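Local structure of ribosomal protein S2-related protein (Deinococcus radiodurans, 2JH3) at residues 57-60 against 61-64; 74-78 against 79-83; 136-140 against 141-145; 366-369 against 370-373; 401-404 against 405-408. The protein binds a [4Fe-4S] cluster and has a fold related to the chelatases, so it may act as a sirohydrochlorin ferrochelatase-like enzyme. All coordinates share one frame; numbering follows the deposited sequence.

Interaction 1 of 5, residues 57-60 against 61-64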
loop_
_atom_site.group_PDB
_atom_site.type_symbol
_atom_site.label_atom_id
_atom_site.label_comp_id
_atom_site.label_asym_id
_atom_site.label_seq_id
_atom_site.Cartn_x
_atom_site.Cartn_y
_atom_site.Cartn_z
ATOM N N GLN A 57 -3.602 4.012 23.472
ATOM C CA GLN A 57 -3.113 2.647 23.600
ATOM C C GLN A 57 -2.196 2.525 24.796
ATOM O O GLN A 57 -2.140 1.501 25.459
ATOM C CB GLN A 57 -2.308 2.305 22.324
ATOM C CG GLN A 57 -3.079 2.462 21.025
ATOM C CD GLN A 57 -2.205 1.989 19.864
ATOM O OE1 GLN A 57 -0.995 2.320 19.821
ATOM N NE2 GLN A 57 -2.749 1.111 19.018
ATOM N N VAL A 58 -1.406 3.562 25.057
ATOM C CA VAL A 58 -0.241 3.417 25.954
ATOM C C VAL A 58 -0.584 2.891 27.367
ATOM O O VAL A 58 0.122 2.041 27.877
ATOM C CB VAL A 58 0.610 4.714 26.030
ATOM C CG1 VAL A 58 -0.110 5.796 26.808
ATOM C CG2 VAL A 58 1.978 4.360 26.580
ATOM N N LEU A 59 -1.714 3.271 27.946
ATOM C CA LEU A 59 -1.974 2.844 29.327
ATOM C C LEU A 59 -2.338 1.355 29.449
ATOM O O LEU A 59 -2.072 0.712 30.467
ATOM C CB LEU A 59 -3.052 3.719 29.975
ATOM C CG LEU A 59 -2.545 5.116 30.397
ATOM C CD1 LEU A 59 -3.641 5.899 31.121
ATOM C CD2 LEU A 59 -1.310 4.987 31.265
ATOM N N ARG A 60 -2.873 0.803 28.368
ATOM C CA ARG A 60 -3.183 -0.641 28.283
ATOM C C ARG A 60 -1.900 -1.467 28.122
ATOM O O ARG A 60 -1.881 -2.654 28.347
ATOM C CB ARG A 60 -4.166 -0.858 27.101
ATOM C CG ARG A 60 -3.459 -1.340 25.871
ATOM C CD ARG A 60 -4.410 -1.825 24.780
ATOM N NE ARG A 60 -4.768 -0.767 23.837
ATOM C CZ ARG A 60 -5.965 -0.182 23.754
ATOM N NH1 ARG A 60 -6.956 -0.562 24.557
ATOM N NH2 ARG A 60 -6.170 0.773 22.829
ATOM N N THR A 61 -0.798 -0.825 27.740
ATOM C CA THR A 61 0.435 -1.515 27.626
ATOM C C THR A 61 1.258 -1.549 28.916
ATOM O O THR A 61 2.304 -2.180 28.927
ATOM C CB THR A 61 1.306 -0.972 26.489
ATOM O OG1 THR A 61 1.952 0.233 26.864
ATOM C CG2 THR A 61 0.484 -0.752 25.220
ATOM N N VAL A 62 0.844 -0.838 29.965
ATOM C CA VAL A 62 1.705 -0.693 31.145
ATOM C C VAL A 62 1.507 -1.894 32.061
ATOM O O VAL A 62 0.394 -2.378 32.236
ATOM C CB VAL A 62 1.573 0.697 31.885
ATOM C CG1 VAL A 62 1.402 1.856 30.911
ATOM C CG2 VAL A 62 0.551 0.684 32.794
ATOM N N ALA A 63 2.617 -2.387 32.564
ATOM C CA ALA A 63 2.692 -3.611 33.236
ATOM C C ALA A 63 2.251 -3.532 34.690
ATOM O O ALA A 63 1.777 -4.539 35.219
ATOM C CB ALA A 63 4.114 -4.174 33.137
ATOM N N TYR A 64 2.353 -2.329 35.279
ATOM C CA TYR A 64 2.153 -2.064 36.732
ATOM C C TYR A 64 1.018 -1.114 36.999
ATOM O O TYR A 64 0.452 -0.521 36.083
ATOM C CB TYR A 64 3.444 -1.563 37.360
ATOM C CG TYR A 64 4.582 -2.481 36.980
ATOM C CD1 TYR A 64 4.517 -3.823 37.292
ATOM C CD2 TYR A 64 5.687 -2.022 36.262
ATOM C CE1 TYR A 64 5.527 -4.676 36.917
ATOM C CE2 TYR A 64 6.695 -2.873 35.863
ATOM C CZ TYR A 64 6.603 -4.200 36.221
ATOM O OH TYR A 64 7.586 -5.090 35.875
#
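Thr-61 grips the carbonyl of Val-58 twice, once through its backbone and once through its side chain. The hydroxyl OG1 donates to Val-58 O at 2.8 Å, lying in the carbonyl plane on a lone pair. The amide N of Thr-61 reaches Val-58 O at 3.0 Å from a different direction, 61° out of that plane, so the two donors do not compete for one site. The torsion explains the first bond: OG1 sits between the backbone N and the carbonyl carbon (chi1 78°), folded back over the turn. The same rotation lays the methyl CG2 near the carbonyl four residues back, 3.5 Å from Gln-57 O, and 4.0 Å from Arg-60 CG. Val-62 CG1 also approaches Val-58 O to 3.3 Å and lies alongside Leu-59, whose CD2 is 4.2 Å from CG1 of Val-62. Residues 58-60 have helical backbone angles, so this is a tight i to i+3 turn between strands 43-48 and 66-71 of the chelatase-like sheet. Farther out, Val-58 and Val-62 rest on Val-7 of strand 5-10, Thr-61 packs on Leu-45 and Glu-369, and Arg-60 forms a salt bridge with Glu-378. With an alanine here, Val-58 O would keep the backbone amide but is likely to lose its in-plane donor, and Glu-369 its methyl neighbour. The buried hydroxyl of Thr-61 is thus satisfied within its own turn, by a hydrogen bond to the carbonyl three residues back.

Interaction 2 of 5, residues 74-78 against 79-83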
loop_
_atom_site.group_PDB
_atom_site.type_symbol
_atom_site.label_atom_id
_atom_site.label_comp_id
_atom_site.label_asym_id
_atom_site.label_seq_id
_atom_site.Cartn_x
_atom_site.Cartn_y
_atom_site.Cartn_z
ATOM N N LEU A 74 8.606 20.587 24.830
ATOM C CA LEU A 74 9.345 21.749 25.295
ATOM C C LEU A 74 8.446 22.945 25.248
ATOM O O LEU A 74 8.834 24.024 24.838
ATOM C CB LEU A 74 10.623 21.927 24.482
ATOM C CG LEU A 74 11.591 20.774 24.705
ATOM C CD1 LEU A 74 12.884 20.953 23.972
ATOM C CD2 LEU A 74 11.943 20.649 26.143
ATOM N N SER A 75 7.196 22.739 25.628
ATOM C CA SER A 75 6.242 23.828 25.774
ATOM C C SER A 75 5.295 23.400 26.874
ATOM O O SER A 75 5.351 22.224 27.348
ATOM C CB SER A 75 5.478 24.060 24.498
ATOM O OG SER A 75 4.820 22.831 24.132
ATOM N N GLU A 76 4.488 24.346 27.340
ATOM C CA GLU A 76 3.500 24.072 28.356
ATOM C C GLU A 76 2.372 24.954 27.962
ATOM O O GLU A 76 2.479 26.162 28.025
ATOM C CB GLU A 76 4.024 24.417 29.749
ATOM C CG GLU A 76 3.042 24.256 30.874
ATOM C CD GLU A 76 3.745 24.377 32.235
ATOM O OE1 GLU A 76 4.655 25.287 32.369
ATOM O OE2 GLU A 76 3.386 23.574 33.134
ATOM N N GLY A 77 1.309 24.345 27.479
ATOM C CA GLY A 77 0.337 25.090 26.720
ATOM C C GLY A 77 -0.795 24.152 26.375
ATOM O O GLY A 77 -0.992 23.127 27.030
ATOM N N TYR A 78 -1.536 24.524 25.353
ATOM C CA TYR A 78 -2.754 23.794 24.983
ATOM C C TYR A 78 -2.561 22.310 24.747
ATOM O O TYR A 78 -3.339 21.492 25.214
ATOM C CB TYR A 78 -3.337 24.462 23.748
ATOM C CG TYR A 78 -4.726 23.980 23.447
ATOM C CD1 TYR A 78 -5.808 24.313 24.292
ATOM C CD2 TYR A 78 -4.955 23.153 22.353
ATOM C CE1 TYR A 78 -7.118 23.841 23.984
ATOM C CE2 TYR A 78 -6.239 22.655 22.050
ATOM C CZ TYR A 78 -7.313 22.991 22.862
ATOM O OH TYR A 78 -8.582 22.509 22.520
ATOM N N VAL A 79 -1.495 21.952 24.057
ATOM C CA VAL A 79 -1.271 20.559 23.764
ATOM C C VAL A 79 -1.038 19.786 25.074
ATOM O O VAL A 79 -1.677 18.783 25.295
ATOM C CB VAL A 79 -0.139 20.334 22.772
ATOM C CG1 VAL A 79 0.206 18.851 22.667
ATOM C CG2 VAL A 79 -0.503 20.897 21.394
ATOM N N THR A 80 -0.153 20.271 25.952
ATOM C CA THR A 80 0.179 19.497 27.153
ATOM C C THR A 80 -0.910 19.567 28.262
ATOM O O THR A 80 -1.062 18.640 29.065
ATOM C CB THR A 80 1.565 19.940 27.735
ATOM O OG1 THR A 80 1.460 21.299 28.193
ATOM C CG2 THR A 80 2.666 19.739 26.737
ATOM N N GLU A 81 -1.682 20.640 28.261
ATOM C CA GLU A 81 -2.746 20.934 29.228
ATOM C C GLU A 81 -4.162 20.419 28.815
ATOM O O GLU A 81 -4.997 20.068 29.671
ATOM C CB GLU A 81 -2.816 22.473 29.468
ATOM C CG GLU A 81 -1.500 22.988 30.158
ATOM C CD GLU A 81 -1.492 24.510 30.409
ATOM O OE1 GLU A 81 -0.477 25.015 30.952
ATOM O OE2 GLU A 81 -2.449 25.166 29.976
ATOM N N THR A 82 -4.433 20.433 27.519
ATOM C CA THR A 82 -5.735 20.002 27.008
ATOM C C THR A 82 -5.725 18.740 26.127
ATOM O O THR A 82 -6.429 17.770 26.448
ATOM C CB THR A 82 -6.426 21.210 26.399
ATOM O OG1 THR A 82 -6.574 22.178 27.469
ATOM C CG2 THR A 82 -7.782 20.858 25.763
ATOM N N VAL A 83 -4.892 18.701 25.107
ATOM C CA VAL A 83 -4.921 17.611 24.128
ATOM C C VAL A 83 -4.450 16.314 24.737
ATOM O O VAL A 83 -5.107 15.360 24.592
ATOM C CB VAL A 83 -4.064 17.951 22.886
ATOM C CG1 VAL A 83 -3.952 16.768 21.854
ATOM C CG2 VAL A 83 -4.603 19.230 22.181
HETATM O O HOH W 1 1.828 22.734 24.759
HETATM O O HOH W 2 0.672 22.883 32.550
#
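Thr-80, one residue on from Val-79 in the first turn of helix 78-88, reaches back to the N-cap residue Gly-77: its OG1, set between backbone N and carbonyl carbon (chi1 65°), accepts from Gly-77 N at 3.1 Å in a nearly straight bond of 164°. Glu-81 gives the first regular turn, its N meeting Gly-77 O at 2.9 Å almost head-on to the carbonyl. Its extended side chain runs beside the cap, and OE1 shares water 2 with Glu-76 OE2, a carboxylate that also makes a salt bridge with Arg-114. At Thr-82, CB stands over one face of the Tyr-78 ring, 4.0 Å from its centroid, a CH-pi contact. The backbone N of Thr-82 and that of Val-83 both donate to Tyr-78 O, at 2.8 Å and 3.2 Å; the second bond makes a wider, pi-type turn. Val-83 CG2 then touches CE2 of Tyr-78 at 3.8 Å, crossing at about a right angle. The helix start thus has its N-cap amide tied to a threonine hydroxyl, while a water that donates to both carboxylates probably eases the repulsion between Glu-76 and Glu-81.

Interaction 3 of 5, residues 136-140 against 141-145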
loop_
_atom_site.group_PDB
_atom_site.type_symbol
_atom_site.label_atom_id
_atom_site.label_comp_id
_atom_site.label_asym_id
_atom_site.label_seq_id
_atom_site.Cartn_x
_atom_site.Cartn_y
_atom_site.Cartn_z
ATOM N N GLU A 136 36.431 23.604 21.797
ATOM C CA GLU A 136 36.425 23.114 23.188
ATOM C C GLU A 136 37.429 23.841 24.088
ATOM O O GLU A 136 37.335 23.732 25.313
ATOM C CB GLU A 136 36.500 21.582 23.270
ATOM C CG GLU A 136 35.824 20.975 24.525
ATOM C CD GLU A 136 34.297 21.221 24.663
ATOM O OE1 GLU A 136 33.659 21.959 23.862
ATOM O OE2 GLU A 136 33.724 20.654 25.622
ATOM N N GLY A 137 38.319 24.645 23.490
ATOM C CA GLY A 137 39.068 25.636 24.258
ATOM C C GLY A 137 38.273 26.776 24.882
ATOM O O GLY A 137 38.702 27.359 25.878
ATOM N N THR A 138 37.111 27.106 24.306
ATOM C CA THR A 138 36.486 28.439 24.507
ATOM C C THR A 138 36.003 28.715 25.940
ATOM O O THR A 138 35.616 27.789 26.650
ATOM C CB THR A 138 35.329 28.678 23.493
ATOM O OG1 THR A 138 35.883 28.883 22.181
ATOM C CG2 THR A 138 34.489 29.891 23.888
ATOM N N ASP A 139 36.034 29.981 26.354
ATOM C CA ASP A 139 35.551 30.362 27.662
ATOM C C ASP A 139 34.179 30.972 27.538
ATOM O O ASP A 139 34.051 32.045 26.929
ATOM C CB ASP A 139 36.455 31.403 28.275
ATOM C CG ASP A 139 36.020 31.792 29.661
ATOM O OD1 ASP A 139 35.042 32.555 29.784
ATOM O OD2 ASP A 139 36.666 31.337 30.632
ATOM N N PRO A 140 33.149 30.317 28.127
ATOM C CA PRO A 140 31.730 30.756 28.165
ATOM C C PRO A 140 31.457 32.233 28.421
ATOM O O PRO A 140 30.529 32.804 27.821
ATOM C CB PRO A 140 31.143 29.932 29.325
ATOM C CG PRO A 140 31.923 28.653 29.277
ATOM C CD PRO A 140 33.320 28.999 28.771
ATOM N N ALA A 141 32.228 32.861 29.306
ATOM C CA ALA A 141 31.958 34.259 29.651
ATOM C C ALA A 141 32.268 35.189 28.457
ATOM O O ALA A 141 31.798 36.326 28.397
ATOM C CB ALA A 141 32.746 34.673 30.905
ATOM N N ASP A 142 33.041 34.665 27.503
ATOM C CA ASP A 142 33.230 35.311 26.175
ATOM C C ASP A 142 32.056 35.127 25.156
ATOM O O ASP A 142 32.119 35.690 24.045
ATOM C CB ASP A 142 34.549 34.804 25.512
ATOM C CG ASP A 142 35.841 35.270 26.265
ATOM O OD1 ASP A 142 35.752 36.106 27.185
ATOM O OD2 ASP A 142 36.955 34.796 25.909
ATOM N N VAL A 143 30.995 34.383 25.527
ATOM C CA VAL A 143 29.941 33.956 24.598
ATOM C C VAL A 143 28.514 34.410 24.993
ATOM O O VAL A 143 28.101 34.282 26.146
ATOM C CB VAL A 143 30.002 32.425 24.433
ATOM C CG1 VAL A 143 29.029 31.924 23.368
ATOM C CG2 VAL A 143 31.402 32.005 23.991
ATOM N N THR A 144 27.774 35.011 24.050
ATOM C CA THR A 144 26.340 35.256 24.250
ATOM C C THR A 144 25.583 34.004 23.809
ATOM O O THR A 144 25.886 33.391 22.758
ATOM C CB THR A 144 25.760 36.508 23.497
ATOM O OG1 THR A 144 26.509 37.647 23.838
ATOM C CG2 THR A 144 24.339 36.795 23.890
ATOM N N LEU A 145 24.618 33.654 24.673
ATOM C CA LEU A 145 23.826 32.420 24.590
ATOM C C LEU A 145 22.542 32.808 23.924
ATOM O O LEU A 145 21.809 33.599 24.457
ATOM C CB LEU A 145 23.443 31.925 25.990
ATOM C CG LEU A 145 23.188 30.407 26.142
ATOM C CD1 LEU A 145 22.277 30.146 27.257
ATOM C CD2 LEU A 145 22.796 29.679 24.875
#
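Asp-139 folds its side chain forward onto the next turn and closes it against Ala-141. From CB, which lies 4.2 Å from Asp-142 OD2, the chain turns with CG trans to the main-chain nitrogen (chi1 -178°), and this carries CG to 4.0 Å from Ala-141 N. The tip atom OD1 then accepts from Ala-141 N at 2.9 Å, on its anti side and 31° out of the carboxylate plane. The bond is bent, 137° at the hydrogen, and the methyl CB of Ala-141 lies 3.3 Å from OD1. This is an Asx turn, leading into a short 3-10 turn, which links helix 122-133 to strand 144-149 of the parallel sheet in the second chelatase-like domain. The backbone of the turn is bonded in the i to i+3 pattern: Asp-142 N meets Asp-139 O, and Val-143 N meets Pro-140 O at 2.8 Å, each donor lying above the carbonyl plane. Asp-139 OD1 and Asp-142 OD1, 4.5 Å apart, are like charges and probably disfavour one another. On the inner side, Val-143 CG2 packs across Thr-138 CG2 at about a right angle, 3.7 Å away, and Val-143 itself continues onto Val-208 of the neighbouring strand 207-211.

Interaction 4 of 5, residues 366-369 against 370-373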
loop_
_atom_site.group_PDB
_atom_site.type_symbol
_atom_site.label_atom_id
_atom_site.label_comp_id
_atom_site.label_asym_id
_atom_site.label_seq_id
_atom_site.Cartn_x
_atom_site.Cartn_y
_atom_site.Cartn_z
ATOM N N LEU A 366 9.083 -6.258 25.463
ATOM C CA LEU A 366 9.426 -4.923 24.875
ATOM C C LEU A 366 9.618 -4.985 23.387
ATOM O O LEU A 366 9.178 -4.133 22.709
ATOM C CB LEU A 366 10.623 -4.253 25.579
ATOM C CG LEU A 366 10.906 -2.774 25.197
ATOM C CD1 LEU A 366 9.758 -1.855 25.518
ATOM C CD2 LEU A 366 12.224 -2.292 25.889
ATOM N N GLY A 367 10.288 -6.001 22.880
ATOM C CA GLY A 367 10.389 -6.242 21.493
ATOM C C GLY A 367 9.113 -6.230 20.704
ATOM O O GLY A 367 8.944 -5.471 19.759
ATOM N N LEU A 368 8.172 -6.992 21.192
ATOM C CA LEU A 368 6.855 -7.100 20.579
ATOM C C LEU A 368 5.985 -5.898 20.801
ATOM O O LEU A 368 5.236 -5.551 19.905
ATOM C CB LEU A 368 6.136 -8.381 21.087
ATOM C CG LEU A 368 6.062 -9.727 20.327
ATOM C CD1 LEU A 368 6.638 -9.782 18.904
ATOM C CD2 LEU A 368 6.496 -10.880 21.069
ATOM N N GLU A 369 6.095 -5.246 21.963
ATOM C CA GLU A 369 5.406 -4.015 22.209
ATOM C C GLU A 369 5.884 -2.829 21.360
ATOM O O GLU A 369 5.040 -2.008 20.963
ATOM C CB GLU A 369 5.467 -3.603 23.670
ATOM C CG GLU A 369 4.393 -2.565 23.967
ATOM C CD GLU A 369 3.033 -3.239 24.142
ATOM O OE1 GLU A 369 2.891 -3.908 25.196
ATOM O OE2 GLU A 369 2.146 -3.139 23.260
ATOM N N LEU A 370 7.184 -2.703 21.097
ATOM C CA LEU A 370 7.611 -1.676 20.211
ATOM C C LEU A 370 7.316 -1.998 18.705
ATOM O O LEU A 370 7.224 -1.086 17.904
ATOM C CB LEU A 370 9.107 -1.383 20.425
ATOM C CG LEU A 370 9.550 -0.833 21.799
ATOM C CD1 LEU A 370 11.044 -0.698 21.914
ATOM C CD2 LEU A 370 8.810 0.493 22.231
ATOM N N LEU A 371 7.301 -3.269 18.333
ATOM C CA LEU A 371 7.111 -3.711 16.967
ATOM C C LEU A 371 5.652 -3.564 16.534
ATOM O O LEU A 371 5.309 -3.036 15.468
ATOM C CB LEU A 371 7.473 -5.178 16.867
ATOM C CG LEU A 371 7.185 -5.834 15.485
ATOM C CD1 LEU A 371 7.986 -5.282 14.398
ATOM C CD2 LEU A 371 7.500 -7.308 15.575
ATOM N N TYR A 372 4.777 -4.040 17.417
ATOM C CA TYR A 372 3.345 -3.996 17.178
ATOM C C TYR A 372 2.587 -3.513 18.444
ATOM O O TYR A 372 1.933 -4.287 19.121
ATOM C CB TYR A 372 2.803 -5.385 16.777
ATOM C CG TYR A 372 2.981 -5.900 15.337
ATOM C CD1 TYR A 372 2.511 -5.166 14.243
ATOM C CD2 TYR A 372 3.532 -7.146 15.090
ATOM C CE1 TYR A 372 2.607 -5.641 12.978
ATOM C CE2 TYR A 372 3.654 -7.647 13.791
ATOM C CZ TYR A 372 3.117 -6.902 12.731
ATOM O OH TYR A 372 3.202 -7.291 11.383
ATOM N N PRO A 373 2.640 -2.218 18.734
ATOM C CA PRO A 373 1.997 -1.639 19.932
ATOM C C PRO A 373 0.543 -1.993 20.102
ATOM O O PRO A 373 -0.218 -1.866 19.173
ATOM C CB PRO A 373 2.115 -0.148 19.692
ATOM C CG PRO A 373 3.200 -0.019 18.839
ATOM C CD PRO A 373 3.305 -1.167 17.962
HETATM O O HOH W 3 1.614 -5.823 21.628
#
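The C-terminal end of helix 361-371, in the stabilising domain, is the element in which this contact lies. Its last turns are held by i to i+4 bonds: Leu-370 N to Leu-366 O at 2.9 Å, Leu-371 N to Gly-367 O, and Tyr-372 N to Leu-368 O at 2.9 Å. On one flank Leu-366 and Leu-370 cross obliquely, CD1 of Leu-366 being 3.9 Å from CG of Leu-370, and both also pack on Pro-327 of helix 327-333. Leu-368, with Leu-371 CD2 at 4.2 Å from its CD1, faces Leu-299 of strand 297-302 and Trp-281 of helix 275-290, so the helix end is wedged between a sheet and two helices. Tyr-372 is the first residue to leave helical angles, and Pro-373 follows. Having no amide hydrogen, the proline cannot continue the bonding series; instead its CA approaches Glu-369 O at 3.2 Å, a CA-H...O contact, while CG lies 3.4 Å from the same oxygen. Glu-369 swings CG opposite its main-chain nitrogen (chi1 -162°) and bends at the next bond, which brings OE2 to 3.7 Å from Pro-373 CA. That oxygen accepts from Ala-374 N, just beyond the helix end, and a water lies between it and Tyr-372 O. Tyr-372 OH bonds to Glu-296 N, and its ring reaches Leu-426 in the cluster-binding region.

Interaction 5 of 5, residues 401-404 against 405-408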
loop_
_atom_site.group_PDB
_atom_site.type_symbol
_atom_site.label_atom_id
_atom_site.label_comp_id
_atom_site.label_asym_id
_atom_site.label_seq_id
_atom_site.Cartn_x
_atom_site.Cartn_y
_atom_site.Cartn_z
ATOM N N GLY A 401 -9.312 22.311 16.297
ATOM C CA GLY A 401 -8.452 22.844 15.266
ATOM C C GLY A 401 -8.985 22.504 13.902
ATOM O O GLY A 401 -10.179 22.254 13.738
ATOM N N THR A 402 -8.078 22.425 12.935
ATOM C CA THR A 402 -8.417 21.985 11.579
ATOM C C THR A 402 -9.052 20.572 11.570
ATOM O O THR A 402 -9.924 20.278 10.752
ATOM C CB THR A 402 -7.164 21.868 10.717
ATOM O OG1 THR A 402 -6.295 20.863 11.293
ATOM C CG2 THR A 402 -6.439 23.199 10.644
ATOM N N LEU A 403 -8.615 19.713 12.496
ATOM C CA LEU A 403 -9.166 18.350 12.605
ATOM C C LEU A 403 -10.629 18.246 13.045
ATOM O O LEU A 403 -11.269 17.213 12.815
ATOM C CB LEU A 403 -8.331 17.505 13.583
ATOM C CG LEU A 403 -8.251 16.012 13.322
ATOM C CD1 LEU A 403 -7.914 15.607 11.883
ATOM C CD2 LEU A 403 -7.184 15.435 14.273
ATOM N N ALA A 404 -11.168 19.253 13.728
ATOM C CA ALA A 404 -12.574 19.157 14.181
ATOM C C ALA A 404 -13.554 19.012 13.023
ATOM O O ALA A 404 -14.688 18.630 13.177
ATOM C CB ALA A 404 -12.937 20.364 14.923
ATOM N N ARG A 405 -13.115 19.467 11.882
ATOM C CA ARG A 405 -13.816 19.296 10.633
ATOM C C ARG A 405 -14.245 17.835 10.377
ATOM O O ARG A 405 -15.215 17.609 9.656
ATOM C CB ARG A 405 -12.884 19.781 9.527
ATOM C CG ARG A 405 -13.500 20.445 8.414
ATOM C CD ARG A 405 -13.977 21.865 8.729
ATOM N NE ARG A 405 -15.095 22.123 7.821
ATOM C CZ ARG A 405 -16.323 22.508 8.169
ATOM N NH1 ARG A 405 -16.678 22.808 9.448
ATOM N NH2 ARG A 405 -17.205 22.614 7.188
ATOM N N VAL A 406 -13.564 16.838 10.989
ATOM C CA VAL A 406 -14.055 15.435 10.879
ATOM C C VAL A 406 -15.487 15.262 11.369
ATOM O O VAL A 406 -16.187 14.346 10.949
ATOM C CB VAL A 406 -13.114 14.381 11.616
ATOM C CG1 VAL A 406 -11.757 14.352 10.956
ATOM C CG2 VAL A 406 -12.997 14.634 13.065
ATOM N N GLN A 407 -15.906 16.156 12.270
ATOM C CA GLN A 407 -17.259 16.198 12.805
ATOM C C GLN A 407 -18.401 16.413 11.762
ATOM O O GLN A 407 -19.566 16.206 12.070
ATOM C CB GLN A 407 -17.362 17.264 13.894
ATOM C CG GLN A 407 -16.667 16.907 15.203
ATOM C CD GLN A 407 -16.275 18.126 16.084
ATOM O OE1 GLN A 407 -16.958 19.155 16.072
ATOM N NE2 GLN A 407 -15.192 17.992 16.857
ATOM N N ARG A 408 -18.044 16.805 10.565
ATOM C CA ARG A 408 -18.979 17.099 9.510
ATOM C C ARG A 408 -19.159 15.922 8.573
ATOM O O ARG A 408 -20.078 15.927 7.769
ATOM C CB ARG A 408 -18.433 18.280 8.656
ATOM C CG ARG A 408 -17.990 19.496 9.425
ATOM C CD ARG A 408 -19.121 20.420 9.892
ATOM N NE ARG A 408 -19.726 19.951 11.130
ATOM C CZ ARG A 408 -20.956 19.465 11.210
ATOM N NH1 ARG A 408 -21.747 19.420 10.119
ATOM N NH2 ARG A 408 -21.410 19.034 12.388
HETATM O O HOH W 4 -16.807 20.889 12.362
#
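Ala-404 and Gln-407 meet closely along one side of this turn. The amide N of Gln-407 donates to Ala-404 O at 2.9 Å, and the side chain folds back over that carbonyl, with CB only 3.1 Å from Ala-404 O and NE2 3.8 Å from Ala-404 CB. Val-406 is held likewise: its N meets Leu-403 O at 3.0 Å with a straight 168° angle, its CG2 lies near the same oxygen, and its CG1 touches CD1 of Leu-403 at 4.1 Å. Val-406 then packs on Trp-392 and Ala-396 of helix 392-398, and Gln-407 NE2 donates to Ala-396 O. The looser, solvent side belongs to the exposed Arg-405 and Arg-408. Arg-405 N makes only a weak bond to Thr-402 O, 3.5 Å long. Water 4 donates to Ala-404 O and lies at the guanidinium edge of Arg-408, whose NE makes a weak bond to it. A leucine in place of Gln-407 would probably leave Ala-396 O without this donor, loosening the tie to helix 392-398. Bonds from N to the carbonyl three residues back, repeated along the run, mark a 3-10 helix, here joining helix 392-398 to helix 411-422 in the cluster-binding domain.

In the fold
In chain order, interactions 1 and 2, centres 22 Å apart, belong to the first chelatase-like domain: interaction 1 in the loop before strand 66-71, interaction 2 where the loop after it enters helix 78-88. Interaction 3 enters strand 144-149 of the parallel sheet in the second chelatase-like domain, its centre 34 Å or more from the others'. Interaction 4 ends helix 361-371 of the stabilising domain, yet touches interaction 1, Thr-61 CG2 lying 3.5 Å from Glu-369 OE2. Interaction 5, in the cluster-binding domain, has its nearest atoms about 6 Å from interaction 2, without touching. The cluster, about 7 Å from the Gln-57 side chain, probably lies near where the first chelatase-like, stabilising and cluster-binding domains meet.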